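Local coordinates for transcobalamin-1 (Homo sapiens, PDB 4KKI), which binds vitamin B12 with femtomolar affinity, recognises other corrinoids too, and protects the vitamin from the acid of the stomach, at residues V57-K62 with K297-I302; L392-N395 with Y401-L404. All coordinates share one frame; numbering follows the deposited sequence.

Contact 1 of 2, residues V57-K62 with K297-I302; sequences VVLSLK and KTFLDI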
loop_
_atom_site.group_PDB
_atom_site.type_symbol
_atom_site.label_atom_id
_atom_site.label_comp_id
_atom_site.label_asym_id
_atom_site.label_seq_id
_atom_site.Cartn_x
_atom_site.Cartn_y
_atom_site.Cartn_z
ATOM N N VAL A 57 -6.284 2.515 8.568
ATOM C CA VAL A 57 -7.022 1.592 9.416
ATOM C C VAL A 57 -8.516 1.918 9.422
ATOM O O VAL A 57 -9.354 1.041 9.200
ATOM C CB VAL A 57 -6.473 1.624 10.857
ATOM C CG1 VAL A 57 -7.386 0.868 11.803
ATOM C CG2 VAL A 57 -5.056 1.064 10.892
ATOM N N VAL A 58 -8.839 3.184 9.667
ATOM C CA VAL A 58 -10.228 3.627 9.719
ATOM C C VAL A 58 -10.896 3.509 8.347
ATOM O O VAL A 58 -12.047 3.083 8.248
ATOM C CB VAL A 58 -10.348 5.071 10.274
ATOM C CG1 VAL A 58 -11.746 5.628 10.052
ATOM C CG2 VAL A 58 -9.988 5.100 11.755
ATOM N N LEU A 59 -10.167 3.871 7.295
ATOM C CA LEU A 59 -10.652 3.701 5.926
ATOM C C LEU A 59 -11.044 2.250 5.666
ATOM O O LEU A 59 -12.117 1.972 5.134
ATOM C CB LEU A 59 -9.586 4.134 4.917
ATOM C CG LEU A 59 -9.823 3.755 3.450
ATOM C CD1 LEU A 59 -11.156 4.285 2.944
ATOM C CD2 LEU A 59 -8.686 4.259 2.571
ATOM N N SER A 60 -10.161 1.337 6.053
ATOM C CA SER A 60 -10.380 -0.090 5.871
ATOM C C SER A 60 -11.645 -0.560 6.584
ATOM O O SER A 60 -12.460 -1.288 6.016
ATOM C CB SER A 60 -9.166 -0.862 6.394
ATOM O OG SER A 60 -9.399 -2.257 6.389
ATOM N N LEU A 61 -11.804 -0.132 7.832
ATOM C CA LEU A 61 -12.939 -0.534 8.654
ATOM C C LEU A 61 -14.268 0.027 8.153
ATOM O O LEU A 61 -15.259 -0.700 8.058
ATOM C CB LEU A 61 -12.705 -0.120 10.109
ATOM C CG LEU A 61 -11.564 -0.875 10.794
ATOM C CD1 LEU A 61 -11.188 -0.226 12.114
ATOM C CD2 LEU A 61 -11.953 -2.331 11.001
ATOM N N LYS A 62 -14.289 1.318 7.838
ATOM C CA LYS A 62 -15.515 1.965 7.378
ATOM C C LYS A 62 -15.980 1.364 6.055
ATOM O O LYS A 62 -17.177 1.294 5.775
ATOM C CB LYS A 62 -15.315 3.480 7.252
ATOM C CG LYS A 62 -14.998 4.168 8.576
ATOM C CD LYS A 62 -15.951 5.317 8.865
ATOM C CE LYS A 62 -15.782 6.454 7.871
ATOM N NZ LYS A 62 -16.710 7.580 8.175
ATOM N N LYS A 297 -15.366 -6.096 -0.744
ATOM C CA LYS A 297 -15.408 -4.653 -0.933
ATOM C C LYS A 297 -14.152 -4.151 -1.630
ATOM O O LYS A 297 -13.081 -4.745 -1.503
ATOM C CB LYS A 297 -15.564 -3.949 0.418
ATOM C CG LYS A 297 -16.878 -4.240 1.130
ATOM C CD LYS A 297 -18.043 -3.566 0.426
ATOM C CE LYS A 297 -19.353 -3.833 1.144
ATOM N NZ LYS A 297 -20.504 -3.198 0.442
ATOM N N THR A 298 -14.293 -3.060 -2.377
ATOM C CA THR A 298 -13.148 -2.386 -2.980
ATOM C C THR A 298 -13.229 -0.895 -2.677
ATOM O O THR A 298 -14.225 -0.420 -2.130
ATOM C CB THR A 298 -13.105 -2.560 -4.512
ATOM O OG1 THR A 298 -14.021 -1.646 -5.129
ATOM C CG2 THR A 298 -13.455 -3.987 -4.913
ATOM N N PHE A 299 -12.190 -0.156 -3.045
ATOM C CA PHE A 299 -12.188 1.292 -2.864
ATOM C C PHE A 299 -13.287 1.985 -3.673
ATOM O O PHE A 299 -13.634 3.131 -3.395
ATOM C CB PHE A 299 -10.822 1.887 -3.213
ATOM C CG PHE A 299 -9.776 1.685 -2.150
ATOM C CD1 PHE A 299 -10.102 1.105 -0.936
ATOM C CD2 PHE A 299 -8.469 2.085 -2.364
ATOM C CE1 PHE A 299 -9.142 0.921 0.042
ATOM C CE2 PHE A 299 -7.504 1.910 -1.388
ATOM C CZ PHE A 299 -7.842 1.327 -0.183
ATOM N N LEU A 300 -13.835 1.292 -4.667
ATOM C CA LEU A 300 -14.880 1.874 -5.506
ATOM C C LEU A 300 -16.254 1.848 -4.842
ATOM O O LEU A 300 -17.213 2.416 -5.363
ATOM C CB LEU A 300 -14.941 1.173 -6.862
ATOM C CG LEU A 300 -13.683 1.294 -7.720
ATOM C CD1 LEU A 300 -13.912 0.651 -9.073
ATOM C CD2 LEU A 300 -13.273 2.751 -7.874
ATOM N N ASP A 301 -16.346 1.190 -3.689
ATOM C CA ASP A 301 -17.597 1.143 -2.938
ATOM C C ASP A 301 -17.769 2.386 -2.070
ATOM O O ASP A 301 -18.737 2.505 -1.320
ATOM C CB ASP A 301 -17.660 -0.119 -2.080
ATOM C CG ASP A 301 -17.750 -1.374 -2.915
ATOM O OD1 ASP A 301 -18.351 -1.311 -4.006
ATOM O OD2 ASP A 301 -17.216 -2.417 -2.487
ATOM N N ILE A 302 -16.818 3.307 -2.180
ATOM C CA ILE A 302 -16.897 4.579 -1.479
ATOM C C ILE A 302 -17.950 5.486 -2.115
ATOM O O ILE A 302 -17.762 6.006 -3.217
ATOM C CB ILE A 302 -15.531 5.290 -1.461
ATOM C CG1 ILE A 302 -14.533 4.487 -0.624
ATOM C CG2 ILE A 302 -15.668 6.699 -0.914
ATOM C CD1 ILE A 302 -13.126 5.044 -0.635
#
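With CG anti to the backbone N (chi1 168°), Leu59 leans off helix 55-63 toward the turn at 297-302, where Phe299 and Ile302 each swing the far end of the side chain back to meet it. The ring of Phe299 and CG1 of Ile302 both stand anti to their own carbonyl carbons, Ile302 with chi1 -66° and an extended chi2 that carries CD1 forward. The two methyls of Leu59 divide the work: CD2 lies 4.1 Å from Phe299 CZ, approaching the ring obliquely, while CD1 lies 4.2 Å from Ile302 CD1. Leu59 crosses each partner at about a right angle. Phe299 opens a short 3-10 segment, 299-301, and Ile302 follows directly after it. Thr298 OG1 accepts from Leu300 N at 3.0 Å, an ST turn, and Thr298 N donates to Asp301 OD2 at 3.0 Å, reaching it from above the carboxylate plane. Gln249 OE1 takes the N-H of Phe299. Helix 92-102 covers the same cluster, Leu100 touching both Leu59 and Ile302. This is buried packing in the alpha6-alpha6 helical barrel of the alpha domain, with the side chain of Phe299 about 9 Å from cyanocobalamin. Since no hydrogen bond joins the two segments, the join rests on van der Waals packing of two leucine methyls against a ring carbon and a methyl, with no directional bond.

Contact 2 of 2, residues L392-N395 with Y401-L404; sequences LCAN and YWEL
In the C-terminal beta domain, the short edge strand 392-393 and the residues after it meet strand 400-406, part of the cobalamin site, with the Trp402 indole reaching from strand 400-406 to Leu392. Its NE1 donates to Leu392 O at 3.0 Å; the oxygen lies in the ring plane, but the bond is bent, with an N-H...O angle of 143°. Leu392, its CG anti to the backbone N (chi1 174°), also lays its side chain against the benzene part of the indole, CD2 reaching 3.6 Å from Trp402 CZ2. Further along, Ala394 CB sits 3.7 Å from Tyr401 CA. A leucine in place of Trp402 would probably leave Leu392 O without its indole donor and open a gap beside the Leu392 side chain. Trp402 O and Leu404 N hydrogen-bond cyanocobalamin, so the residue whose indole holds Leu392 O also offers its backbone to the ligand. The Cys388-Cys393 disulfide ties strand 392-393 to strand 384-389. On strand 426-432, Trp430 meets the Trp402 ring edge-to-face and also touches Leu392, while Ser431 and Arg429 pair with the backbone of strand 400-406.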
loop_
_atom_site.group_PDB
_atom_site.type_symbol
_atom_site.label_atom_id
_atom_site.label_comp_id
_atom_site.label_asym_id
_atom_site.label_seq_id
_atom_site.Cartn_x
_atom_site.Cartn_y
_atom_site.Cartn_z
ATOM N N LEU A 392 25.516 6.630 2.914
ATOM C CA LEU A 392 24.895 6.537 1.598
ATOM C C LEU A 392 23.382 6.405 1.739
ATOM O O LEU A 392 22.874 5.362 2.152
ATOM C CB LEU A 392 25.465 5.355 0.809
ATOM C CG LEU A 392 24.806 5.059 -0.542
ATOM C CD1 LEU A 392 24.930 6.248 -1.488
ATOM C CD2 LEU A 392 25.403 3.807 -1.166
ATOM N N CYS A 393 22.667 7.470 1.392
ATOM C CA CYS A 393 21.224 7.523 1.596
ATOM C C CYS A 393 20.434 7.294 0.313
ATOM O O CYS A 393 20.834 7.738 -0.765
ATOM C CB CYS A 393 20.829 8.864 2.216
ATOM S SG CYS A 393 21.706 9.239 3.751
ATOM N N ALA A 394 19.310 6.596 0.447
ATOM C CA ALA A 394 18.397 6.364 -0.664
ATOM C C ALA A 394 17.889 7.686 -1.232
ATOM O O ALA A 394 17.636 8.631 -0.484
ATOM C CB ALA A 394 17.226 5.499 -0.207
ATOM N N ASN A 395 17.748 7.753 -2.554
ATOM C CA ASN A 395 17.263 8.964 -3.209
ATOM C C ASN A 395 16.107 8.680 -4.162
ATOM O O ASN A 395 16.184 7.783 -5.001
ATOM C CB ASN A 395 18.397 9.676 -3.952
ATOM C CG ASN A 395 17.975 11.030 -4.501
ATOM O OD1 ASN A 395 17.566 11.147 -5.657
ATOM N ND2 ASN A 395 18.071 12.062 -3.668
ATOM N N TYR A 401 17.496 2.874 -3.722
ATOM C CA TYR A 401 17.054 2.489 -2.386
ATOM C C TYR A 401 17.825 1.288 -1.851
ATOM O O TYR A 401 18.539 0.614 -2.591
ATOM C CB TYR A 401 15.558 2.176 -2.384
ATOM C CG TYR A 401 15.201 0.843 -3.006
ATOM C CD1 TYR A 401 15.276 0.651 -4.380
ATOM C CD2 TYR A 401 14.779 -0.222 -2.218
ATOM C CE1 TYR A 401 14.947 -0.565 -4.951
ATOM C CE2 TYR A 401 14.446 -1.440 -2.780
ATOM C CZ TYR A 401 14.532 -1.606 -4.148
ATOM O OH TYR A 401 14.202 -2.817 -4.712
ATOM N N TRP A 402 17.674 1.030 -0.556
ATOM C CA TRP A 402 18.274 -0.145 0.063
ATOM C C TRP A 402 17.280 -1.301 0.056
ATOM O O TRP A 402 16.157 -1.172 0.545
ATOM C CB TRP A 402 18.736 0.163 1.490
ATOM C CG TRP A 402 19.882 1.130 1.555
ATOM C CD1 TRP A 402 19.816 2.464 1.841
ATOM C CD2 TRP A 402 21.265 0.840 1.325
ATOM N NE1 TRP A 402 21.071 3.021 1.804
ATOM C CE2 TRP A 402 21.982 2.041 1.489
ATOM C CE3 TRP A 402 21.972 -0.324 0.995
ATOM C CZ2 TRP A 402 23.364 2.120 1.337
ATOM C CZ3 TRP A 402 23.347 -0.246 0.843
ATOM C CH2 TRP A 402 24.028 0.966 1.014
ATOM N N GLU A 403 17.701 -2.428 -0.508
ATOM C CA GLU A 403 16.837 -3.596 -0.643
ATOM C C GLU A 403 17.239 -4.688 0.342
ATOM O O GLU A 403 18.423 -4.965 0.528
ATOM C CB GLU A 403 16.899 -4.127 -2.075
ATOM C CG GLU A 403 15.963 -5.285 -2.365
ATOM C CD GLU A 403 16.173 -5.863 -3.752
ATOM O OE1 GLU A 403 15.272 -6.571 -4.247
ATOM O OE2 GLU A 403 17.244 -5.611 -4.346
ATOM N N LEU A 404 16.246 -5.303 0.976
ATOM C CA LEU A 404 16.499 -6.369 1.937
ATOM C C LEU A 404 16.312 -7.731 1.278
ATOM O O LEU A 404 15.284 -7.988 0.650
ATOM C CB LEU A 404 15.566 -6.233 3.139
ATOM C CG LEU A 404 15.474 -4.845 3.776
ATOM C CD1 LEU A 404 14.568 -4.888 4.991
ATOM C CD2 LEU A 404 16.855 -4.305 4.144
#

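The two contacts belong to different domains and stand in series along the chain, contact 1 closing before contact 2 opens. Their centres are about 32 Å apart, their nearest atoms about 21 Å, and they lie on opposite sides of the chain's centre. Cyanocobalamin sits between the alpha and beta domains and relates them indirectly. In contact 2 the side chain of Tyr401 is about 3 Å from the bound cyanocobalamin. In contact 1 the Phe299 side chain is about 6 Å from those of Tyr145 and Gln289, both cobalamin-binding residues, consistent with packing one layer behind the alpha-domain side of the site. Contact 2 joins a strand of the beta-domain side, 401-404, to the edge segment 392-395.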